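Local coordinates for protection of telomeres protein poz1 (Schizosaccharomyces pombe, PDB 5WE0), which binds telomeric DNA and negatively regulates telomerase and telomere length, at residues A[8-13]-A[35-40]; A[55-60]-A[100-105]; A[63-68]-A[214-219]; A[108-113]-A[135-140]; A[225-228]-A[232-235]. All coordinates share one frame; numbering follows the deposited sequence.

Interaction 1. Residues A[8-13]-A[35-40]; sequences QSVLNT and NACLRY
Val10 fits against Cys37 and Tyr40 where helix 2-18 and helix 31-43 pack as an antiparallel pair, their local axes 9.9 Å apart and their directions differing by 147°. The backbones come nearest at Val10 and Cys37, whose CA atoms are 6.1 Å apart. From its CB, which heads toward the partner helix, the valine forks. CG1, placed opposite the backbone N (chi1 175°), meets the cysteine: it rests on Cys37 CB at 3.6 Å, has the carbonyl Cys37 O at 3.7 Å and lies 3.9 Å from Cys37 SG. One methyl thus touches both side chain and backbone of Cys37. The other branch, CG2, turns to the ring of Tyr40 and reaches Tyr40 CD2 at 4.0 Å; the two side chains cross at about a right angle. Cys37 also packs on Leu14, and the tyrosine hydroxyl makes a weak hydrogen bond with Arg6, both on helix 2-18. On a different side of the pair, Leu11 and Leu38 pack on Met56 of helix 54-64 and on an aromatic side chain of another protein's chain. About one turn after Val10, Thr13 divides its two branches: OG1 makes a weak hydrogen bond back to Ser9 O at 3.5 Å, while methyl CG2 meets Cys37 SG at 4.1 Å.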
# COMPACT_ATOMS: atom_id res chain seq x y z
N GLN A 8 12.47 -10.63 17.00
CA GLN A 8 12.35 -9.22 17.38
C GLN A 8 13.61 -8.45 17.05
O GLN A 8 13.56 -7.31 16.60
CB GLN A 8 12.00 -9.08 18.85
CG GLN A 8 10.60 -8.51 19.06
CD GLN A 8 10.46 -7.08 18.53
OE1 GLN A 8 11.44 -6.31 18.47
NE2 GLN A 8 9.26 -6.73 18.10
N SER A 9 14.77 -9.08 17.27
CA SER A 9 16.01 -8.42 16.91
C SER A 9 16.13 -8.24 15.40
O SER A 9 16.59 -7.20 14.92
CB SER A 9 17.20 -9.20 17.48
OG SER A 9 18.39 -8.47 17.28
N VAL A 10 15.70 -9.24 14.61
CA VAL A 10 15.68 -9.05 13.15
C VAL A 10 14.78 -7.86 12.78
O VAL A 10 15.12 -7.06 11.90
CB VAL A 10 15.24 -10.34 12.44
CG1 VAL A 10 15.09 -10.09 10.94
CG2 VAL A 10 16.22 -11.49 12.72
N LEU A 11 13.63 -7.73 13.45
CA LEU A 11 12.75 -6.58 13.21
C LEU A 11 13.45 -5.26 13.50
O LEU A 11 13.34 -4.30 12.72
CB LEU A 11 11.47 -6.69 14.06
CG LEU A 11 10.31 -7.48 13.44
CD1 LEU A 11 9.08 -7.48 14.32
CD2 LEU A 11 9.98 -6.96 12.04
N ASN A 12 14.20 -5.19 14.62
CA ASN A 12 14.94 -3.98 14.95
C ASN A 12 15.99 -3.66 13.90
O ASN A 12 16.21 -2.49 13.57
CB ASN A 12 15.60 -4.11 16.33
CG ASN A 12 14.58 -4.23 17.43
OD1 ASN A 12 14.64 -5.13 18.27
ND2 ASN A 12 13.60 -3.33 17.41
N THR A 13 16.65 -4.68 13.36
CA THR A 13 17.58 -4.43 12.26
C THR A 13 16.87 -3.88 11.03
O THR A 13 17.37 -2.96 10.36
CB THR A 13 18.37 -5.70 11.93
OG1 THR A 13 19.24 -6.01 13.04
CG2 THR A 13 19.18 -5.54 10.63
N ASN A 35 16.74 -8.97 2.35
CA ASN A 35 16.09 -10.22 1.93
C ASN A 35 16.28 -11.34 2.96
O ASN A 35 15.33 -12.08 3.26
CB ASN A 35 16.62 -10.66 0.56
CG ASN A 35 15.98 -9.88 -0.58
OD1 ASN A 35 14.76 -9.77 -0.67
ND2 ASN A 35 16.80 -9.36 -1.48
N ALA A 36 17.50 -11.50 3.47
CA ALA A 36 17.75 -12.50 4.50
C ALA A 36 16.91 -12.24 5.75
O ALA A 36 16.44 -13.19 6.39
CB ALA A 36 19.25 -12.54 4.83
N CYS A 37 16.76 -10.97 6.13
CA CYS A 37 15.89 -10.63 7.27
C CYS A 37 14.43 -10.97 7.00
O CYS A 37 13.77 -11.59 7.84
CB CYS A 37 16.02 -9.14 7.61
SG CYS A 37 17.59 -8.65 8.39
N LEU A 38 13.90 -10.54 5.84
CA LEU A 38 12.51 -10.83 5.51
C LEU A 38 12.26 -12.33 5.47
O LEU A 38 11.25 -12.82 5.98
CB LEU A 38 12.13 -10.22 4.16
CG LEU A 38 12.06 -8.71 4.12
CD1 LEU A 38 11.75 -8.32 2.74
CD2 LEU A 38 10.96 -8.25 5.08
N ARG A 39 13.18 -13.08 4.85
CA ARG A 39 13.00 -14.52 4.78
C ARG A 39 13.03 -15.15 6.16
O ARG A 39 12.22 -16.04 6.46
CB ARG A 39 14.05 -15.16 3.87
CG ARG A 39 13.58 -16.53 3.38
CD ARG A 39 14.66 -17.33 2.66
NE ARG A 39 14.10 -18.52 2.00
CZ ARG A 39 13.78 -19.66 2.64
NH1 ARG A 39 13.94 -19.77 3.96
NH2 ARG A 39 13.28 -20.69 1.96
N TYR A 40 13.95 -14.70 7.02
CA TYR A 40 13.99 -15.27 8.37
C TYR A 40 12.66 -15.05 9.09
O TYR A 40 12.12 -15.97 9.71
CB TYR A 40 15.13 -14.68 9.20
CG TYR A 40 15.28 -15.42 10.52
CD1 TYR A 40 15.99 -16.63 10.58
CD2 TYR A 40 14.65 -14.97 11.68
CE1 TYR A 40 16.10 -17.33 11.76
CE2 TYR A 40 14.76 -15.67 12.87
CZ TYR A 40 15.49 -16.85 12.90
OH TYR A 40 15.62 -17.57 14.06

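Interaction 2. Residues A[55-60]-A[100-105]; sequences FMDIAF and LERLEN
Asp57 OD1 lies against the aliphatic part of the Arg102 side chain, with Arg102 CG at 3.4 Å and Arg102 CD at 3.5 Å. The charged end is more remote: Arg102 NH1 is 4.0 Å from Asp57 OD1, beyond salt-bridge range. The attraction is therefore probably electrostatic at a short distance rather than a directed bond. The stronger partner of the guanidinium is an acidic side chain on the chain of another protein, which forms a salt bridge with Arg102 NH2. On the way there the arginine passes across Phe60. Its NE stands over one face of the ring, displaced toward the rim, and its CZ is 4.5 Å from the ring centroid, nearly on the normal, a cation-pi contact, although the fine spacing of this pair is uncertain in the model. The guanidinium does not lie flat on the ring; it stands steeply, its plane turned 67° from that of the phenyl group. This happens at an oblique, roughly antiparallel crossing (135°) of helices 54-64 and 93-115, whose local axes approach to 9.2 Å, with Asp57 and Arg102 the closest residues along the backbones. Phe60 can present its face because its CG is set opposite the backbone N (chi1 173°), and Leu95 and Ala99 of helix 93-115 pack on the same side chain. The second carboxylate oxygen, Asp57 OD2, turns to Asn105, where it sits 3.7 Å from Asn105 CB and 3.8 Å from Asn105 ND2.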
# COMPACT_ATOMS: atom_id res chain seq x y z
N PHE A 55 5.81 0.13 10.63
CA PHE A 55 6.90 0.58 9.77
C PHE A 55 7.14 -0.40 8.62
O PHE A 55 7.56 0.00 7.53
CB PHE A 55 8.19 0.80 10.59
CG PHE A 55 8.97 -0.48 10.88
CD1 PHE A 55 9.92 -0.96 9.97
CD2 PHE A 55 8.76 -1.18 12.06
CE1 PHE A 55 10.64 -2.14 10.23
CE2 PHE A 55 9.47 -2.37 12.33
CZ PHE A 55 10.40 -2.86 11.41
N MET A 56 6.81 -1.68 8.83
CA MET A 56 6.98 -2.67 7.77
C MET A 56 5.93 -2.51 6.67
O MET A 56 6.27 -2.57 5.48
CB MET A 56 6.90 -4.09 8.34
CG MET A 56 8.02 -4.43 9.34
SD MET A 56 9.46 -5.09 8.46
CE MET A 56 8.91 -6.77 8.09
N ASP A 57 4.66 -2.32 7.03
CA ASP A 57 3.62 -2.04 6.03
C ASP A 57 3.93 -0.78 5.23
O ASP A 57 3.72 -0.75 4.01
CB ASP A 57 2.25 -1.92 6.69
CG ASP A 57 1.65 -3.27 7.06
OD1 ASP A 57 2.05 -4.29 6.45
OD2 ASP A 57 0.76 -3.31 7.92
N ILE A 58 4.43 0.26 5.90
CA ILE A 58 4.74 1.52 5.23
C ILE A 58 5.85 1.31 4.21
O ILE A 58 5.79 1.83 3.09
CB ILE A 58 5.11 2.62 6.25
CG1 ILE A 58 3.87 3.08 7.01
CG2 ILE A 58 5.80 3.79 5.59
CD1 ILE A 58 4.19 3.99 8.18
N ALA A 59 6.90 0.58 4.61
CA ALA A 59 8.00 0.30 3.69
C ALA A 59 7.52 -0.53 2.51
O ALA A 59 7.89 -0.27 1.37
CB ALA A 59 9.12 -0.42 4.44
N PHE A 60 6.64 -1.50 2.77
CA PHE A 60 6.08 -2.28 1.67
C PHE A 60 5.35 -1.39 0.69
O PHE A 60 5.56 -1.48 -0.52
CB PHE A 60 5.11 -3.35 2.17
CG PHE A 60 4.42 -4.04 1.05
CD1 PHE A 60 5.08 -5.00 0.29
CD2 PHE A 60 3.14 -3.65 0.66
CE1 PHE A 60 4.45 -5.59 -0.79
CE2 PHE A 60 2.52 -4.23 -0.42
CZ PHE A 60 3.17 -5.20 -1.15
N LEU A 100 -3.47 -3.36 -0.60
CA LEU A 100 -4.62 -2.59 -0.10
C LEU A 100 -4.95 -2.97 1.33
O LEU A 100 -5.37 -2.12 2.13
CB LEU A 100 -5.84 -2.80 -0.98
CG LEU A 100 -5.82 -2.06 -2.32
CD1 LEU A 100 -6.87 -2.66 -3.27
CD2 LEU A 100 -6.04 -0.58 -2.07
N GLU A 101 -4.79 -4.24 1.67
CA GLU A 101 -5.01 -4.64 3.04
C GLU A 101 -3.96 -4.01 3.95
O GLU A 101 -4.29 -3.55 5.04
CB GLU A 101 -5.01 -6.16 3.13
CG GLU A 101 -5.34 -6.67 4.50
CD GLU A 101 -5.68 -8.15 4.52
OE1 GLU A 101 -5.78 -8.73 5.63
OE2 GLU A 101 -5.87 -8.73 3.42
N ARG A 102 -2.73 -3.94 3.46
CA ARG A 102 -1.64 -3.32 4.21
C ARG A 102 -1.92 -1.83 4.39
O ARG A 102 -1.75 -1.29 5.49
CB ARG A 102 -0.31 -3.52 3.49
CG ARG A 102 0.27 -4.92 3.63
CD ARG A 102 1.66 -5.01 3.02
NE ARG A 102 1.85 -6.24 2.26
CZ ARG A 102 1.91 -7.45 2.81
NH1 ARG A 102 1.79 -7.59 4.12
NH2 ARG A 102 2.08 -8.52 2.05
N LEU A 103 -2.36 -1.17 3.33
CA LEU A 103 -2.67 0.25 3.40
C LEU A 103 -3.79 0.49 4.41
O LEU A 103 -3.77 1.47 5.17
CB LEU A 103 -3.09 0.76 2.03
CG LEU A 103 -3.09 2.27 1.91
CD1 LEU A 103 -1.67 2.82 2.07
CD2 LEU A 103 -3.70 2.66 0.56
N GLU A 104 -4.76 -0.39 4.43
CA GLU A 104 -5.85 -0.28 5.39
C GLU A 104 -5.37 -0.49 6.82
O GLU A 104 -5.83 0.21 7.73
CB GLU A 104 -6.94 -1.27 5.00
CG GLU A 104 -8.17 -1.25 5.84
CD GLU A 104 -9.22 -2.16 5.26
OE1 GLU A 104 -9.05 -3.40 5.38
OE2 GLU A 104 -10.21 -1.65 4.68
N ASN A 105 -4.44 -1.43 7.06
CA ASN A 105 -3.86 -1.58 8.40
C ASN A 105 -3.17 -0.29 8.83
O ASN A 105 -3.35 0.16 9.97
CB ASN A 105 -2.85 -2.72 8.46
CG ASN A 105 -3.47 -4.10 8.18
OD1 ASN A 105 -4.68 -4.27 8.23
ND2 ASN A 105 -2.61 -5.07 7.85

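Interaction 3. Residues A[63-68]-A[214-219]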
# COMPACT_ATOMS: atom_id res chain seq x y z
N TYR A 63 7.77 0.65 -1.30
CA TYR A 63 8.50 -0.17 -2.27
C TYR A 63 7.58 -0.63 -3.40
O TYR A 63 7.87 -0.41 -4.58
CB TYR A 63 9.11 -1.38 -1.54
CG TYR A 63 9.99 -2.30 -2.39
CD1 TYR A 63 10.98 -1.79 -3.22
CD2 TYR A 63 9.83 -3.69 -2.35
CE1 TYR A 63 11.77 -2.64 -4.00
CE2 TYR A 63 10.62 -4.53 -3.11
CZ TYR A 63 11.59 -4.00 -3.93
OH TYR A 63 12.37 -4.83 -4.68
N CYS A 64 6.41 -1.16 -3.04
CA CYS A 64 5.45 -1.68 -4.01
C CYS A 64 5.07 -0.64 -5.06
O CYS A 64 4.99 -0.94 -6.26
CB CYS A 64 4.21 -2.16 -3.27
SG CYS A 64 2.93 -2.78 -4.33
N PHE A 65 4.76 0.59 -4.64
CA PHE A 65 4.34 1.62 -5.57
C PHE A 65 5.48 2.55 -5.94
O PHE A 65 5.24 3.56 -6.62
CB PHE A 65 3.15 2.41 -4.99
CG PHE A 65 1.92 1.57 -4.85
CD1 PHE A 65 1.18 1.21 -5.96
CD2 PHE A 65 1.54 1.08 -3.61
CE1 PHE A 65 0.07 0.39 -5.84
CE2 PHE A 65 0.43 0.28 -3.48
CZ PHE A 65 -0.30 -0.07 -4.60
N ASN A 66 6.71 2.23 -5.53
CA ASN A 66 7.89 2.95 -5.98
C ASN A 66 7.77 4.44 -5.67
O ASN A 66 8.05 5.31 -6.51
CB ASN A 66 8.11 2.68 -7.48
CG ASN A 66 9.59 2.65 -7.89
OD1 ASN A 66 10.49 2.69 -7.05
ND2 ASN A 66 9.84 2.54 -9.19
N LEU A 67 7.33 4.74 -4.44
CA LEU A 67 7.04 6.13 -4.06
C LEU A 67 8.28 7.02 -4.07
O LEU A 67 8.14 8.25 -4.08
CB LEU A 67 6.36 6.18 -2.68
CG LEU A 67 4.98 5.52 -2.65
CD1 LEU A 67 4.27 5.76 -1.30
CD2 LEU A 67 4.14 6.03 -3.81
N SER A 68 9.49 6.44 -4.06
CA SER A 68 10.72 7.22 -4.16
C SER A 68 10.85 7.98 -5.48
O SER A 68 11.62 8.94 -5.53
CB SER A 68 11.95 6.31 -4.04
OG SER A 68 12.19 6.05 -2.68
N SER A 214 1.35 10.93 -6.31
CA SER A 214 1.53 12.08 -5.42
C SER A 214 0.65 11.98 -4.17
O SER A 214 1.12 12.20 -3.04
CB SER A 214 1.23 13.37 -6.19
OG SER A 214 1.13 14.46 -5.29
N VAL A 215 -0.63 11.64 -4.35
CA VAL A 215 -1.56 11.48 -3.22
C VAL A 215 -1.07 10.41 -2.26
O VAL A 215 -1.12 10.58 -1.04
CB VAL A 215 -2.96 11.15 -3.77
CG1 VAL A 215 -3.82 10.51 -2.71
CG2 VAL A 215 -3.62 12.39 -4.34
N LEU A 216 -0.62 9.28 -2.80
CA LEU A 216 -0.19 8.17 -1.96
C LEU A 216 1.09 8.53 -1.21
O LEU A 216 1.23 8.21 -0.02
CB LEU A 216 0.02 6.93 -2.82
CG LEU A 216 0.42 5.65 -2.10
CD1 LEU A 216 -0.55 5.38 -0.98
CD2 LEU A 216 0.43 4.49 -3.12
N SER A 217 2.04 9.17 -1.89
CA SER A 217 3.23 9.66 -1.20
C SER A 217 2.86 10.62 -0.08
O SER A 217 3.38 10.52 1.04
CB SER A 217 4.15 10.36 -2.19
OG SER A 217 5.12 11.08 -1.45
N ARG A 218 1.98 11.58 -0.37
CA ARG A 218 1.57 12.54 0.65
C ARG A 218 0.79 11.86 1.77
O ARG A 218 0.89 12.28 2.92
CB ARG A 218 0.76 13.66 -0.00
CG ARG A 218 1.67 14.65 -0.74
CD ARG A 218 0.88 15.80 -1.31
NE ARG A 218 0.18 15.44 -2.54
CZ ARG A 218 -1.02 15.90 -2.85
NH1 ARG A 218 -1.64 16.72 -2.02
NH2 ARG A 218 -1.60 15.55 -3.99
N TYR A 219 0.03 10.82 1.45
CA TYR A 219 -0.64 10.07 2.51
C TYR A 219 0.37 9.43 3.45
O TYR A 219 0.19 9.44 4.67
CB TYR A 219 -1.57 8.99 1.92
CG TYR A 219 -2.09 8.13 3.04
CD1 TYR A 219 -3.04 8.62 3.94
CD2 TYR A 219 -1.57 6.86 3.24
CE1 TYR A 219 -3.48 7.84 5.00
CE2 TYR A 219 -2.00 6.07 4.28
CZ TYR A 219 -2.95 6.57 5.17
OH TYR A 219 -3.34 5.76 6.21
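Apolar packing of Phe65 and Leu67 on Leu216 joins the turn that ends helix 54-64 to the side of helix 209-230, in the buried middle of the chain. Leu216 CG, opposite the backbone N (chi1 -177°), carries the branch outward, and methyl CD2 meets the Phe65 ring obliquely at Phe65 CD2, 3.6 Å away. Leu67 comes across the same leucine at about a right angle: its CD1 is 3.9 Å from Leu216 CG and 4.0 Å from Ser217 CA, so this methyl touches the helix backbone as well. The two side chains are brought together by a Schellman motif, with Asn66 (positive phi) as the C-prime residue, Leu67 N bonded to Glu62 O and Asn66 N to Tyr63 O at 3.0 Å. Phe65 and Leu67 thereby both point to helix 209-230, while Asn66 ND2 bonds to Gln87 O. Cutting Leu67 back to an alanine would probably open a gap over Leu216 and Ser217 and leave the Leu216 branch freer to shift. Phe65 also packs on Ile96 and Ala99 of helix 93-115 and on Ile148 of helix 130-157. Beside the apolar patch, Ser217 OG is hydrogen-bonded to His23 NE2.

Interaction 4. Residues A[108-113]-A[135-140]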
# COMPACT_ATOMS: atom_id res chain seq x y z
N LEU A 108 -5.80 2.22 9.72
CA LEU A 108 -6.45 1.82 10.95
C LEU A 108 -5.61 2.27 12.14
O LEU A 108 -6.12 2.86 13.09
CB LEU A 108 -6.64 0.30 10.99
CG LEU A 108 -7.99 -0.23 10.51
CD1 LEU A 108 -8.11 -1.72 10.76
CD2 LEU A 108 -9.13 0.52 11.19
N GLU A 109 -4.31 1.99 12.07
CA GLU A 109 -3.37 2.38 13.12
C GLU A 109 -3.23 3.90 13.23
O GLU A 109 -3.11 4.44 14.34
CB GLU A 109 -2.01 1.75 12.85
CG GLU A 109 -0.98 1.95 13.96
CD GLU A 109 -0.30 0.66 14.37
OE1 GLU A 109 -0.86 -0.43 14.10
OE2 GLU A 109 0.82 0.74 14.92
N ARG A 110 -3.18 4.61 12.10
CA ARG A 110 -3.15 6.07 12.17
C ARG A 110 -4.39 6.60 12.90
O ARG A 110 -4.29 7.49 13.75
CB ARG A 110 -3.06 6.68 10.79
CG ARG A 110 -2.88 8.17 10.78
CD ARG A 110 -3.32 8.75 9.46
NE ARG A 110 -4.75 8.50 9.25
CZ ARG A 110 -5.72 9.19 9.85
NH1 ARG A 110 -5.44 10.16 10.70
NH2 ARG A 110 -6.99 8.88 9.61
N GLN A 111 -5.56 6.06 12.56
CA GLN A 111 -6.79 6.51 13.21
C GLN A 111 -6.74 6.31 14.72
O GLN A 111 -7.16 7.19 15.47
CB GLN A 111 -8.00 5.81 12.61
CG GLN A 111 -8.40 6.39 11.27
CD GLN A 111 -9.67 5.76 10.72
OE1 GLN A 111 -10.47 5.19 11.47
NE2 GLN A 111 -9.86 5.85 9.41
N ASN A 112 -6.28 5.14 15.19
CA ASN A 112 -6.16 4.94 16.63
C ASN A 112 -5.21 5.93 17.27
O ASN A 112 -5.50 6.48 18.34
CB ASN A 112 -5.71 3.52 16.97
CG ASN A 112 -6.87 2.57 17.07
OD1 ASN A 112 -7.83 2.65 16.32
ND2 ASN A 112 -6.81 1.70 18.08
N CYS A 113 -4.06 6.19 16.64
CA CYS A 113 -3.16 7.20 17.17
C CYS A 113 -3.87 8.53 17.40
O CYS A 113 -3.67 9.17 18.43
CB CYS A 113 -1.97 7.39 16.23
SG CYS A 113 -0.80 8.62 16.81
N ASN A 135 -8.19 14.95 8.96
CA ASN A 135 -8.98 15.21 7.76
C ASN A 135 -8.13 15.13 6.49
O ASN A 135 -8.59 14.61 5.46
CB ASN A 135 -9.62 16.59 7.90
CG ASN A 135 -10.49 16.97 6.73
OD1 ASN A 135 -11.50 16.32 6.44
ND2 ASN A 135 -10.10 18.05 6.05
N GLU A 136 -6.91 15.65 6.53
CA GLU A 136 -6.03 15.58 5.37
C GLU A 136 -5.67 14.13 5.05
O GLU A 136 -5.75 13.71 3.89
CB GLU A 136 -4.77 16.41 5.62
CG GLU A 136 -4.88 17.84 5.18
CD GLU A 136 -3.63 18.62 5.54
OE1 GLU A 136 -2.54 18.16 5.18
OE2 GLU A 136 -3.73 19.70 6.16
N ALA A 137 -5.27 13.37 6.06
CA ALA A 137 -4.93 11.96 5.85
C ALA A 137 -6.12 11.19 5.30
O ALA A 137 -5.97 10.37 4.39
CB ALA A 137 -4.42 11.34 7.15
N LEU A 138 -7.32 11.44 5.84
CA LEU A 138 -8.50 10.71 5.38
C LEU A 138 -8.79 11.00 3.92
O LEU A 138 -9.17 10.10 3.17
CB LEU A 138 -9.73 11.07 6.21
CG LEU A 138 -9.89 10.49 7.60
CD1 LEU A 138 -11.02 11.24 8.32
CD2 LEU A 138 -10.19 9.00 7.49
N LYS A 139 -8.62 12.26 3.50
CA LYS A 139 -8.90 12.62 2.11
C LYS A 139 -7.87 12.00 1.18
O LYS A 139 -8.23 11.43 0.14
CB LYS A 139 -8.91 14.14 1.97
CG LYS A 139 -10.25 14.76 2.36
CD LYS A 139 -10.11 16.20 2.85
CE LYS A 139 -9.66 17.12 1.75
NZ LYS A 139 -9.43 18.51 2.23
N LEU A 140 -6.59 12.09 1.54
CA LEU A 140 -5.53 11.46 0.77
C LEU A 140 -5.71 9.95 0.72
O LEU A 140 -5.51 9.33 -0.33
CB LEU A 140 -4.16 11.82 1.35
CG LEU A 140 -3.78 13.30 1.22
CD1 LEU A 140 -2.61 13.67 2.14
CD2 LEU A 140 -3.46 13.62 -0.24
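Arg110 leans on Ala137 and Leu138 in a contact between two nearly antiparallel helices, 93-115 and 130-157, whose local axes remain 11.4 Å apart. The nearest CA atoms, those of Arg110 and Ala137, are 8.8 Å apart, and the gap is bridged mainly by the long side chains of Arg110 and Gln111, which reach Ala137 CB and Leu138. The packing is of apolar groups on polar ones. Ala137 CB presses on one face of the Arg110 guanidinium, 3.4 Å above its plane and offset toward the rim near NE. Arg110 NH2 then comes to Leu138 CD2 at 3.8 Å, and the same methyl takes Gln111 NE2 at 3.7 Å, so Leu138 covers the ends of two polar side chains that it crosses at about right angles. The bend at chi3 of Arg110 (63°) turns one face of the guanidinium to Ala137 CB. The polar bonds go to other partners: Arg110 NH2 forms a salt bridge with Glu107 OE2, which also accepts a hydrogen bond from Gln111 NE2, while Arg110 NH1 binds Asn134 OD1 and Gln226 OE1. A leucine in place of Arg110 would probably leave Glu107 without its salt-bridge partner and Gln226 and Asn134 without this donor. Helix 209-230 packs against both helices here: Thr223 touches Arg110, Cys222 and Gln226 touch Ala137, and Cys113 is joined to Cys231 by a disulfide just beyond that helix.

Interaction 5. Residues A[225-228]-A[232-235]; sequences LQLE and DYDF
Glu228 reaches along the returning chain with an extended side chain, its CG opposite the backbone N (chi1 176°). OE1 accepts a hydrogen bond from Phe235 N (2.9 Å, 151° at the hydrogen), on the anti side of the carboxylate and tilted out of its plane. The same oxygen also takes Gln237 N, so two backbone N-H groups grip it. Asp234 OD1 lies 3.5 Å from Glu228 OE1, the two carboxylates almost perpendicular; this crowding of like charge is probably eased by those N-H groups and by Lys236 N, which bonds to Asp234 OD1. Together these contacts fold the segment 232-235 back on the C-terminal end of helix 209-230, just after Cys231, whose disulfide to Cys113 fixes the turn to helix 93-115. Glu228 CA makes a CA-H...O contact with Tyr233 O at 3.3 Å. Leu227, its CG opposite the carbonyl carbon (chi1 -68°), sends its two methyls to different rings: CD2 approaches Tyr233 CE1 at a slant, with CB 3.7 Å from Tyr233 CD1, while CD1 meets Phe235 CE2 obliquely at 3.6 Å. Phe235 points inward to Ile54, Phe55 and Ile58 of helix 54-64, and Tyr233 OH hydrogen-bonds to Glu109 OE2.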
# COMPACT_ATOMS: atom_id res chain seq x y z
N LEU A 225 4.23 11.70 9.85
CA LEU A 225 4.30 12.88 10.70
C LEU A 225 3.37 12.76 11.90
O LEU A 225 3.81 12.92 13.04
CB LEU A 225 4.00 14.13 9.87
CG LEU A 225 4.09 15.46 10.61
CD1 LEU A 225 5.53 15.66 10.96
CD2 LEU A 225 3.62 16.64 9.78
N GLN A 226 2.09 12.42 11.68
CA GLN A 226 1.13 12.30 12.79
C GLN A 226 1.58 11.28 13.82
O GLN A 226 1.41 11.47 15.03
CB GLN A 226 -0.26 11.87 12.32
CG GLN A 226 -0.85 12.70 11.24
CD GLN A 226 -2.21 12.17 10.71
OE1 GLN A 226 -2.94 11.43 11.37
NE2 GLN A 226 -2.49 12.52 9.49
N LEU A 227 2.06 10.13 13.36
CA LEU A 227 2.47 9.09 14.29
C LEU A 227 3.64 9.55 15.16
O LEU A 227 3.66 9.28 16.36
CB LEU A 227 2.85 7.83 13.51
CG LEU A 227 1.68 7.12 12.82
CD1 LEU A 227 2.21 5.99 11.97
CD2 LEU A 227 0.66 6.58 13.82
N GLU A 228 4.59 10.29 14.58
CA GLU A 228 5.74 10.74 15.35
C GLU A 228 5.34 11.85 16.33
O GLU A 228 5.66 11.79 17.52
CB GLU A 228 6.85 11.23 14.43
CG GLU A 228 8.06 11.82 15.18
CD GLU A 228 9.31 11.96 14.31
OE1 GLU A 228 9.57 11.07 13.46
OE2 GLU A 228 10.01 12.98 14.45
N ASP A 232 4.21 7.64 20.12
CA ASP A 232 5.60 7.25 20.31
C ASP A 232 6.11 6.37 19.16
O ASP A 232 6.45 5.19 19.32
CB ASP A 232 5.79 6.61 21.69
CG ASP A 232 7.07 5.80 21.79
OD1 ASP A 232 8.16 6.38 21.54
OD2 ASP A 232 6.99 4.64 22.27
N TYR A 233 6.06 6.93 17.96
CA TYR A 233 6.83 6.40 16.84
C TYR A 233 7.94 7.38 16.50
O TYR A 233 7.82 8.59 16.71
CB TYR A 233 5.93 6.16 15.62
CG TYR A 233 4.76 5.22 15.87
CD1 TYR A 233 3.59 5.69 16.47
CD2 TYR A 233 4.80 3.89 15.48
CE1 TYR A 233 2.51 4.85 16.68
CE2 TYR A 233 3.72 3.04 15.69
CZ TYR A 233 2.58 3.52 16.28
OH TYR A 233 1.50 2.68 16.49
N ASP A 234 9.01 6.85 15.91
CA ASP A 234 10.05 7.67 15.32
C ASP A 234 10.12 7.28 13.85
O ASP A 234 10.48 6.14 13.53
CB ASP A 234 11.39 7.48 16.04
CG ASP A 234 12.53 8.28 15.43
OD1 ASP A 234 12.32 9.09 14.49
OD2 ASP A 234 13.65 8.16 15.97
N PHE A 235 9.76 8.22 12.99
CA PHE A 235 9.79 8.04 11.55
C PHE A 235 10.73 9.05 10.92
O PHE A 235 10.53 9.46 9.77
CB PHE A 235 8.39 8.14 10.94
CG PHE A 235 7.59 6.87 11.06
CD1 PHE A 235 7.84 5.79 10.21
CD2 PHE A 235 6.57 6.75 12.00
CE1 PHE A 235 7.13 4.62 10.31
CE2 PHE A 235 5.82 5.57 12.12
CZ PHE A 235 6.11 4.50 11.29

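Overall arrangement
Interactions 2 and 3 are the buried contacts of this all-helical chain and share helix 54-64, yet their chemistry differs: interaction 2 sets a charge on an aromatic face, whereas interaction 3 is wholly apolar. They meet where Leu103 packs on Tyr219 and Leu216. Interactions 1, 4 and 5 lie farther from the centre and are only partly buried. Interaction 1 is light apolar packing that touches interaction 2 through Leu11, Leu38 and Met56. Interaction 4 sets apolar groups on polar side chains whose bonds go outside it; interaction 5 has a backbone-to-carboxylate hydrogen bond of its own. These two touch through Glu109 with Tyr233 and Arg110 with Gln226. Helix 93-115 serves interactions 2 and 4; helix 209-230 serves 3 and 5.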